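Local structure of glycosyltransferase (duf1792) (Streptococcus sanguinis, 5V4A) at residues A[238-243]-A[251-256]; A[42-47]-A[201-206]. The protein transfers sugars as the carboxy-terminal, GT-D-fold glycosyltransferase domain of a longer streptococcal protein, and binds the nucleotide UDP. All blocks are in the same frame, centred on the assembly; numbering follows the deposited sequence.

Two contacts lie at and beside the UDP pocket of this GT-D domain, an example of a nucleotide site framed by loops from distant parts of the sequence. Contact 2 closes first along the chain, joining the loop between helices 30-36 and 48-58 to helix 201-213, which follows strand 195-199 of the five-stranded parallel sheet. Contact 1 comes afterwards, entirely within the long loop between helices 224-233 and 261-266. They are about 20 Å apart, centre to centre, yet Phe-251 N and Val-42 CG1 touch at 3.6 Å. Contact 2 is buried and lines the nucleotide site; contact 1 lies in the neighbouring surface loop, linked to the site through Asp-252 and His-245.

Contact 1: residues A[238-243]-A[251-256]; sequences KVKLSH and FDQDIE
The side chain of Lys-240 runs out extended, with CG opposite the backbone N, until a turn at its last torsion (chi4 -53°) lays the ammonium group against the carbonyls of Gln-253 and Asp-254; that of Glu-256 doubles back at chi2, which carries its carboxylate toward Ser-242 and the ring of His-243. NZ of Lys-240 hydrogen-bonds to Asp-254 O at 3.1 Å, arriving from above the carbonyl plane. A weaker bond joins the same NZ to Gln-253 O, and a third, within its own segment, reaches Leu-241 O at 3.0 Å. CE of Lys-240 lies 3.5 Å from the side-chain NE2 of Gln-253.

Farther along, the backbones meet directly: Glu-256 N donates to Ser-242 O at 3.0 Å, nearly straight at 168°. A weak bond from Ser-242 OG to Glu-256 OE1 spans 3.4 Å. The ring of His-243 stands 79° from the plane of the Glu-256 carboxylate, and its CD2 edge lies 3.0 Å from Glu-256 O, an oxygen that also receives a CA-H...O contact from His-243. This is a loop folded against itself, between helices 224-233 and 261-266. Asp-252 hydrogen-bonds to His-245, a UDP-binding residue, and to Thr-150, which connects the loop to the pocket.

Three carbonyl oxygens, one of them weakly, thus receive bonds from one ammonium group, while Asp-254 OD2 stays 5.7 Å from Lys-240 NZ; peptide dipoles therefore probably contribute to stabilising the lysine charge, and the nearby acids may add a longer-range effect.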
ATOM      1  N   LYS A 238      -8.695 -14.975  18.068  1.00 21.52           N
ATOM      2  CA  LYS A 238      -9.312 -13.676  18.371  1.00 24.74           C
ATOM      3  C   LYS A 238      -9.227 -13.396  19.873  1.00 24.81           C
ATOM      4  O   LYS A 238     -10.220 -13.398  20.605  1.00 30.58           O
ATOM      5  CB  LYS A 238     -10.752 -13.627  17.883  1.00 27.80           C
ATOM      6  CG  LYS A 238     -10.915 -13.644  16.368  1.00 31.86           C
ATOM      7  CD  LYS A 238     -12.388 -13.737  15.993  1.00 33.98           C
ATOM      8  CE  LYS A 238     -12.604 -13.754  14.489  1.00 34.53           C
ATOM      9  NZ  LYS A 238     -11.638 -14.635  13.786  1.00 37.34           N
ATOM     10  N   VAL A 239      -7.999 -13.155  20.325  1.00 17.64           N
ATOM     11  CA  VAL A 239      -7.726 -12.940  21.744  1.00 27.03           C
ATOM     12  C   VAL A 239      -8.369 -11.642  22.212  1.00 21.72           C
ATOM     13  O   VAL A 239      -8.233 -10.597  21.563  1.00 18.10           O
ATOM     14  CB  VAL A 239      -6.213 -12.921  21.994  1.00 27.77           C
ATOM     15  CG1 VAL A 239      -5.935 -12.668  23.464  1.00 24.65           C
ATOM     16  CG2 VAL A 239      -5.583 -14.225  21.519  1.00 30.12           C
ATOM     17  N   LYS A 240      -9.047 -11.686  23.364  1.00 18.57           N
ATOM     18  CA  LYS A 240      -9.765 -10.506  23.831  1.00 18.64           C
ATOM     19  C   LYS A 240      -8.819  -9.499  24.477  1.00 17.15           C
ATOM     20  O   LYS A 240      -7.934  -9.861  25.265  1.00 17.45           O
ATOM     21  CB  LYS A 240     -10.867 -10.890  24.819  1.00 20.67           C
ATOM     22  CG  LYS A 240     -11.736  -9.699  25.230  1.00 25.39           C
ATOM     23  CD  LYS A 240     -12.804 -10.096  26.230  1.00 18.54           C
ATOM     24  CE  LYS A 240     -13.619  -8.894  26.619  1.00 17.86           C
ATOM     25  NZ  LYS A 240     -12.750  -7.767  27.076  1.00 17.53           N
ATOM     26  N   LEU A 241      -9.013  -8.224  24.134  1.00 16.63           N
ATOM     27  CA  LEU A 241      -8.264  -7.135  24.746  1.00 16.42           C
ATOM     28  C   LEU A 241      -9.025  -6.603  25.955  1.00 19.39           C
ATOM     29  O   LEU A 241     -10.259  -6.603  25.995  1.00 24.11           O
ATOM     30  CB  LEU A 241      -8.022  -6.002  23.737  1.00 22.48           C
ATOM     31  CG  LEU A 241      -7.409  -6.421  22.400  1.00 21.43           C
ATOM     32  CD1 LEU A 241      -7.405  -5.262  21.390  1.00 27.51           C
ATOM     33  CD2 LEU A 241      -5.999  -6.950  22.607  1.00 28.35           C
ATOM     34  N   SER A 242      -8.275  -6.133  26.939  1.00 19.98           N
ATOM     35  CA  SER A 242      -8.881  -5.762  28.205  1.00 17.06           C
ATOM     36  C   SER A 242      -9.143  -4.263  28.354  1.00 16.74           C
ATOM     37  O   SER A 242      -9.825  -3.875  29.310  1.00 19.80           O
ATOM     38  CB  SER A 242      -8.026  -6.297  29.369  1.00 17.57           C
ATOM     39  OG  SER A 242      -6.899  -5.490  29.607  1.00 24.82           O
ATOM     40  N   HIS A 243      -8.582  -3.407  27.484  1.00 16.26           N
ATOM     41  CA  HIS A 243      -8.654  -1.961  27.686  1.00 16.04           C
ATOM     42  C   HIS A 243      -9.454  -1.235  26.609  1.00 16.35           C
ATOM     43  O   HIS A 243      -9.471  -0.002  26.590  1.00 15.41           O
ATOM     44  CB  HIS A 243      -7.257  -1.359  27.805  1.00 21.71           C
ATOM     45  CG  HIS A 243      -6.444  -1.960  28.911  1.00 25.57           C
ATOM     46  ND1 HIS A 243      -5.483  -2.924  28.700  1.00 33.60           N
ATOM     47  CD2 HIS A 243      -6.484  -1.757  30.250  1.00 29.19           C
ATOM     48  CE1 HIS A 243      -4.945  -3.267  29.858  1.00 27.89           C
ATOM     49  NE2 HIS A 243      -5.539  -2.578  30.815  1.00 34.29           N
ATOM     50  N   PHE A 251     -20.349  -7.853  23.388  1.00 17.64           N
ATOM     51  CA  PHE A 251     -21.096  -7.368  24.542  1.00 17.87           C
ATOM     52  C   PHE A 251     -20.302  -6.319  25.311  1.00 17.59           C
ATOM     53  O   PHE A 251     -20.892  -5.543  26.066  1.00 17.63           O
ATOM     54  CB  PHE A 251     -21.463  -8.540  25.460  1.00 18.57           C
ATOM     55  CG  PHE A 251     -22.531  -8.217  26.485  1.00 18.93           C
ATOM     56  CD1 PHE A 251     -23.851  -8.029  26.111  1.00 20.22           C
ATOM     57  CD2 PHE A 251     -22.197  -8.079  27.817  1.00 19.17           C
ATOM     58  CE1 PHE A 251     -24.830  -7.735  27.069  1.00 19.41           C
ATOM     59  CE2 PHE A 251     -23.163  -7.792  28.780  1.00 29.64           C
ATOM     60  CZ  PHE A 251     -24.484  -7.609  28.399  1.00 19.65           C
ATOM     61  N   ASP A 252     -18.979  -6.254  25.089  1.00 17.28           N
ATOM     62  CA  ASP A 252     -18.090  -5.283  25.725  1.00 17.23           C
ATOM     63  C   ASP A 252     -18.006  -5.466  27.235  1.00 21.52           C
ATOM     64  O   ASP A 252     -17.813  -4.496  27.970  1.00 18.81           O
ATOM     65  CB  ASP A 252     -18.471  -3.824  25.415  1.00 20.10           C
ATOM     66  CG  ASP A 252     -18.115  -3.403  24.008  1.00 16.11           C
ATOM     67  OD1 ASP A 252     -17.201  -4.012  23.423  1.00 20.16           O
ATOM     68  OD2 ASP A 252     -18.714  -2.418  23.510  1.00 19.33           O
ATOM     69  N   GLN A 253     -18.077  -6.708  27.704  1.00 17.98           N
ATOM     70  CA  GLN A 253     -17.800  -6.966  29.107  1.00 22.22           C
ATOM     71  C   GLN A 253     -16.299  -6.875  29.387  1.00 22.33           C
ATOM     72  O   GLN A 253     -15.460  -7.023  28.492  1.00 17.98           O
ATOM     73  CB  GLN A 253     -18.323  -8.346  29.508  1.00 28.26           C
ATOM     74  CG  GLN A 253     -17.381  -9.512  29.195  1.00 19.28           C
ATOM     75  CD  GLN A 253     -17.385  -9.961  27.742  1.00 19.02           C
ATOM     76  OE1 GLN A 253     -18.192  -9.501  26.919  1.00 23.42           O
ATOM     77  NE2 GLN A 253     -16.457 -10.859  27.407  1.00 25.18           N
ATOM     78  N   ASP A 254     -15.962  -6.603  30.652  1.00 23.00           N
ATOM     79  CA  ASP A 254     -14.572  -6.645  31.121  1.00 23.86           C
ATOM     80  C   ASP A 254     -13.663  -5.715  30.306  1.00 26.92           C
ATOM     81  O   ASP A 254     -12.676  -6.136  29.693  1.00 23.44           O
ATOM     82  CB  ASP A 254     -14.043  -8.084  31.115  1.00 24.58           C
ATOM     83  CG  ASP A 254     -14.812  -8.979  32.080  1.00 25.29           C
ATOM     84  OD1 ASP A 254     -15.095  -8.495  33.186  1.00 29.28           O
ATOM     85  OD2 ASP A 254     -15.138 -10.139  31.737  1.00 25.32           O
ATOM     86  N   ILE A 255     -14.007  -4.431  30.316  1.00 22.75           N
ATOM     87  CA  ILE A 255     -13.213  -3.400  29.658  1.00 25.77           C
ATOM     88  C   ILE A 255     -12.915  -2.298  30.667  1.00 22.80           C
ATOM     89  O   ILE A 255     -13.840  -1.703  31.233  1.00 24.09           O
ATOM     90  CB  ILE A 255     -13.950  -2.829  28.428  1.00 20.89           C
ATOM     91  CG1 ILE A 255     -14.007  -3.871  27.306  1.00 20.47           C
ATOM     92  CG2 ILE A 255     -13.305  -1.526  27.954  1.00 20.38           C
ATOM     93  CD1 ILE A 255     -14.798  -3.407  26.105  1.00 27.09           C
ATOM     94  N   GLU A 256     -11.634  -1.973  30.833  1.00 25.98           N
ATOM     95  CA  GLU A 256     -11.203  -0.862  31.675  1.00 23.97           C
ATOM     96  C   GLU A 256     -10.238  -0.010  30.855  1.00 23.46           C
ATOM     97  O   GLU A 256      -9.205  -0.502  30.391  1.00 23.73           O
ATOM     98  CB  GLU A 256     -10.571  -1.389  32.987  1.00 25.61           C
ATOM     99  CG  GLU A 256      -9.125  -1.854  32.881  1.00 44.02           C
ATOM    100  CD  GLU A 256      -8.981  -3.332  32.551  1.00 53.98           C
ATOM    101  OE1 GLU A 256      -7.824  -3.761  32.367  1.00 56.03           O
ATOM    102  OE2 GLU A 256     -10.007  -4.055  32.485  1.00 55.62           O
TER

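Contact 2: residues A[42-47]-A[201-206]; sequences VYQDFD and GPTAKV. With UDP (uridine-5'-diphosphate), chain C.
Loop 42-47 passes the beginning of helix 201-213, the closest CA atoms being those of Gln-44 and Pro-202, 7.3 Å apart, and no direct hydrogen bond joins the two segments. In this GT-D fold the helix follows strand 195-199 of a parallel sheet, an arrangement in which a nucleotide commonly sits by the start of the helix. Gly-201, with a positive phi (55°), gives its N-H to UDP O5'.

Tyr-43 and Pro-202 meet through CE1 and CD, 3.8 Å apart, the proline carbon lying at the edge of the phenol ring. One face of that ring is covered by the uracil: UDP C6 sits 3.3 Å above the plane, over the ring centre. With chi1 at 54°, CG of Tyr-43 is held over the backbone, near both N and C, and the ring is turned face-on to the base. CB and CG of Gln-44 slide along CG of Pro-202, giving the loop an apolar footing on the helix, while Leu-35 of helix 30-36 touches both residues. One turn on, Lys-205 bends to bring NZ 2.9 Å from UDP O2A; Asp-220 holds the same ammonium group in a salt bridge, and Arg-27 lies close by at this anion site.

The amide of Gln-44 is fixed in its rotation by NE2, which donates to Asp-45 O almost linearly (176°) and in the carbonyl plane, leaving OE1 directed at a water. That water donates to Gln-44 OE1 at 2.6 Å, accepts from Thr-203 OG1 at 2.6 Å, and gives its other hydrogen to UDP O4 at 3.1 Å.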
ATOM      1  N   VAL A  42     -25.837  -7.937  18.744  1.00 16.89           N
ATOM      2  CA  VAL A  42     -25.397  -7.676  20.113  1.00 18.37           C
ATOM      3  C   VAL A  42     -25.224  -6.181  20.376  1.00 15.80           C
ATOM      4  O   VAL A  42     -25.680  -5.673  21.407  1.00 20.60           O
ATOM      5  CB  VAL A  42     -24.117  -8.465  20.440  1.00 26.26           C
ATOM      6  CG1 VAL A  42     -23.553  -8.016  21.790  1.00 22.74           C
ATOM      7  CG2 VAL A  42     -24.429  -9.955  20.497  1.00 29.18           C
ATOM      8  N   TYR A  43     -24.600  -5.435  19.457  1.00 16.54           N
ATOM      9  CA  TYR A  43     -24.476  -4.008  19.727  1.00 11.65           C
ATOM     10  C   TYR A  43     -25.439  -3.151  18.900  1.00 16.82           C
ATOM     11  O   TYR A  43     -25.258  -1.932  18.818  1.00 19.20           O
ATOM     12  CB  TYR A  43     -23.028  -3.514  19.564  1.00 10.68           C
ATOM     13  CG  TYR A  43     -22.313  -3.799  18.264  1.00 14.29           C
ATOM     14  CD1 TYR A  43     -22.888  -3.496  17.045  1.00 15.46           C
ATOM     15  CD2 TYR A  43     -20.997  -4.273  18.270  1.00 24.88           C
ATOM     16  CE1 TYR A  43     -22.202  -3.730  15.846  1.00 28.83           C
ATOM     17  CE2 TYR A  43     -20.308  -4.504  17.098  1.00 15.54           C
ATOM     18  CZ  TYR A  43     -20.911  -4.233  15.884  1.00 28.32           C
ATOM     19  OH  TYR A  43     -20.221  -4.469  14.713  1.00 43.01           O
ATOM     20  N   GLN A  44     -26.502  -3.735  18.355  1.00 19.26           N
ATOM     21  CA  GLN A  44     -27.557  -2.922  17.743  1.00 15.01           C
ATOM     22  C   GLN A  44     -28.881  -3.668  17.792  1.00 14.40           C
ATOM     23  O   GLN A  44     -29.027  -4.701  17.134  1.00 14.83           O
ATOM     24  CB  GLN A  44     -27.199  -2.544  16.309  1.00 14.47           C
ATOM     25  CG  GLN A  44     -28.296  -1.700  15.657  1.00 16.85           C
ATOM     26  CD  GLN A  44     -28.585  -0.413  16.420  1.00 15.52           C
ATOM     27  OE1 GLN A  44     -27.736   0.473  16.502  1.00 15.04           O
ATOM     28  NE2 GLN A  44     -29.803  -0.304  16.977  1.00 20.63           N
ATOM     29  N   ASP A  45     -29.837  -3.145  18.573  1.00 16.09           N
ATOM     30  CA  ASP A  45     -31.184  -3.698  18.598  1.00 16.07           C
ATOM     31  C   ASP A  45     -31.911  -3.455  17.276  1.00 20.25           C
ATOM     32  O   ASP A  45     -31.679  -2.461  16.578  1.00 21.29           O
ATOM     33  CB  ASP A  45     -32.039  -3.074  19.713  1.00 21.23           C
ATOM     34  CG  ASP A  45     -31.481  -3.306  21.110  1.00 37.97           C
ATOM     35  OD1 ASP A  45     -30.544  -4.122  21.277  1.00 40.96           O
ATOM     36  OD2 ASP A  45     -32.014  -2.679  22.054  1.00 40.02           O
ATOM     37  N   PHE A  46     -32.839  -4.355  16.962  1.00 19.68           N
ATOM     38  CA  PHE A  46     -33.663  -4.177  15.780  1.00 26.48           C
ATOM     39  C   PHE A  46     -34.412  -2.853  15.854  1.00 24.00           C
ATOM     40  O   PHE A  46     -34.993  -2.503  16.889  1.00 24.13           O
ATOM     41  CB  PHE A  46     -34.661  -5.331  15.632  1.00 22.18           C
ATOM     42  CG  PHE A  46     -35.709  -5.084  14.579  1.00 21.03           C
ATOM     43  CD1 PHE A  46     -36.988  -4.702  14.940  1.00 21.08           C
ATOM     44  CD2 PHE A  46     -35.412  -5.224  13.225  1.00 24.32           C
ATOM     45  CE1 PHE A  46     -37.964  -4.463  13.966  1.00 26.83           C
ATOM     46  CE2 PHE A  46     -36.375  -4.980  12.245  1.00 20.83           C
ATOM     47  CZ  PHE A  46     -37.656  -4.609  12.622  1.00 21.72           C
ATOM     48  N   ASP A  47     -34.393  -2.130  14.743  1.00 18.24           N
ATOM     49  CA  ASP A  47     -35.128  -0.895  14.516  1.00 28.10           C
ATOM     50  C   ASP A  47     -35.632  -0.986  13.083  1.00 24.72           C
ATOM     51  O   ASP A  47     -34.836  -1.243  12.174  1.00 24.14           O
ATOM     52  CB  ASP A  47     -34.245   0.339  14.718  1.00 31.95           C
ATOM     53  CG  ASP A  47     -34.964   1.644  14.394  1.00 34.59           C
ATOM     54  OD1 ASP A  47     -35.322   1.865  13.217  1.00 39.12           O
ATOM     55  OD2 ASP A  47     -35.141   2.469  15.314  1.00 35.03           O
ATOM     56  N   GLY A 201     -20.637   0.069  13.494  1.00 15.18           N
ATOM     57  CA  GLY A 201     -21.589  -0.984  13.216  1.00 14.12           C
ATOM     58  C   GLY A 201     -22.588  -0.607  12.143  1.00 15.59           C
ATOM     59  O   GLY A 201     -22.246   0.064  11.157  1.00 14.00           O
ATOM     60  N   PRO A 202     -23.852  -1.012  12.327  1.00 19.71           N
ATOM     61  CA  PRO A 202     -24.874  -0.725  11.307  1.00 15.55           C
ATOM     62  C   PRO A 202     -25.155   0.763  11.128  1.00 19.67           C
ATOM     63  O   PRO A 202     -25.526   1.181  10.024  1.00 19.03           O
ATOM     64  CB  PRO A 202     -26.103  -1.495  11.822  1.00 16.46           C
ATOM     65  CG  PRO A 202     -25.561  -2.473  12.824  1.00 16.55           C
ATOM     66  CD  PRO A 202     -24.401  -1.802  13.445  1.00 16.55           C
ATOM     67  N   THR A 203     -24.998   1.573  12.181  1.00 15.51           N
ATOM     68  CA  THR A 203     -25.163   3.017  12.051  1.00 15.42           C
ATOM     69  C   THR A 203     -24.102   3.621  11.132  1.00 15.15           C
ATOM     70  O   THR A 203     -24.372   4.612  10.440  1.00 17.28           O
ATOM     71  CB  THR A 203     -25.128   3.681  13.431  1.00 15.18           C
ATOM     72  OG1 THR A 203     -26.092   3.047  14.284  1.00 15.92           O
ATOM     73  CG2 THR A 203     -25.396   5.188  13.359  1.00 15.23           C
ATOM     74  N   ALA A 204     -22.903   3.040  11.099  1.00 16.53           N
ATOM     75  CA  ALA A 204     -21.881   3.551  10.190  1.00 15.21           C
ATOM     76  C   ALA A 204     -22.358   3.527   8.740  1.00 19.08           C
ATOM     77  O   ALA A 204     -22.005   4.415   7.951  1.00 14.67           O
ATOM     78  CB  ALA A 204     -20.587   2.740  10.337  1.00 12.69           C
ATOM     79  N   LYS A 205     -23.164   2.531   8.369  1.00 13.93           N
ATOM     80  CA  LYS A 205     -23.523   2.380   6.960  1.00 14.15           C
ATOM     81  C   LYS A 205     -24.512   3.452   6.530  1.00 19.53           C
ATOM     82  O   LYS A 205     -24.400   4.010   5.429  1.00 14.50           O
ATOM     83  CB  LYS A 205     -24.107   0.989   6.715  1.00 14.67           C
ATOM     84  CG  LYS A 205     -23.082  -0.128   6.906  1.00 16.81           C
ATOM     85  CD  LYS A 205     -23.000  -0.653   8.293  1.00 23.99           C
ATOM     86  CE  LYS A 205     -21.999  -1.814   8.389  1.00 15.63           C
ATOM     87  NZ  LYS A 205     -20.540  -1.472   8.564  1.00 15.03           N
ATOM     88  N   VAL A 206     -25.472   3.763   7.396  1.00 19.33           N
ATOM     89  CA  VAL A 206     -26.427   4.818   7.100  1.00 17.79           C
ATOM     90  C   VAL A 206     -25.754   6.175   7.170  1.00 15.08           C
ATOM     91  O   VAL A 206     -26.083   7.091   6.407  1.00 15.30           O
ATOM     92  CB  VAL A 206     -27.608   4.734   8.077  1.00 21.29           C
ATOM     93  CG1 VAL A 206     -28.677   5.714   7.662  1.00 16.77           C
ATOM     94  CG2 VAL A 206     -28.136   3.311   8.157  1.00 16.56           C
TER
HETATM   95  N1  UDP C 301     -20.068   0.131  17.308  1.00 11.34           N
HETATM   96  C2  UDP C 301     -20.327   1.270  18.032  1.00 10.60           C
HETATM   97  N3  UDP C 301     -21.653   1.521  18.268  1.00 14.87           N
HETATM   98  C4  UDP C 301     -22.730   0.756  17.862  1.00 14.81           C
HETATM   99  C5  UDP C 301     -22.382  -0.403  17.104  1.00  9.50           C
HETATM  100  C6  UDP C 301     -21.086  -0.669  16.844  1.00  9.59           C
HETATM  101  O2  UDP C 301     -19.447   2.011  18.442  1.00 18.30           O
HETATM  102  O4  UDP C 301     -23.886   1.121  18.145  1.00 17.16           O
HETATM  103  C1' UDP C 301     -18.649  -0.148  16.959  1.00 15.16           C
HETATM  104  C2' UDP C 301     -17.947  -1.281  17.695  1.00 20.59           C
HETATM  105  O2' UDP C 301     -17.556  -0.883  19.008  1.00 16.95           O
HETATM  106  C3' UDP C 301     -16.759  -1.529  16.740  1.00 18.77           C
HETATM  107  C4' UDP C 301     -17.325  -1.159  15.354  1.00 18.02           C
HETATM  108  O4' UDP C 301     -18.598  -0.525  15.603  1.00 13.61           O
HETATM  109  O3' UDP C 301     -15.657  -0.665  16.995  1.00 17.53           O
HETATM  110  C5' UDP C 301     -17.486  -2.304  14.383  1.00 12.73           C
HETATM  111  O5' UDP C 301     -18.176  -1.919  13.174  1.00 10.41           O
HETATM  112  PA  UDP C 301     -18.577  -2.997  12.089  1.00 14.88           P
HETATM  113  O1A UDP C 301     -19.644  -3.945  12.630  1.00 21.32           O
HETATM  114  O2A UDP C 301     -18.897  -2.251  10.846  1.00 18.96           O
HETATM  115  O3A UDP C 301     -17.223  -3.890  11.891  1.00 16.29           O
HETATM  116  PB  UDP C 301     -16.743  -4.937  10.795  1.00 14.72           P
HETATM  117  O1B UDP C 301     -17.894  -4.923   9.780  1.00 17.49           O
HETATM  118  O2B UDP C 301     -16.723  -6.272  11.575  1.00 14.63           O
HETATM  119  O3B UDP C 301     -15.427  -4.546  10.193  1.00 17.22           O
HETATM  120  O   HOH W   1     -25.394   0.775  15.440  1.00 20.15           O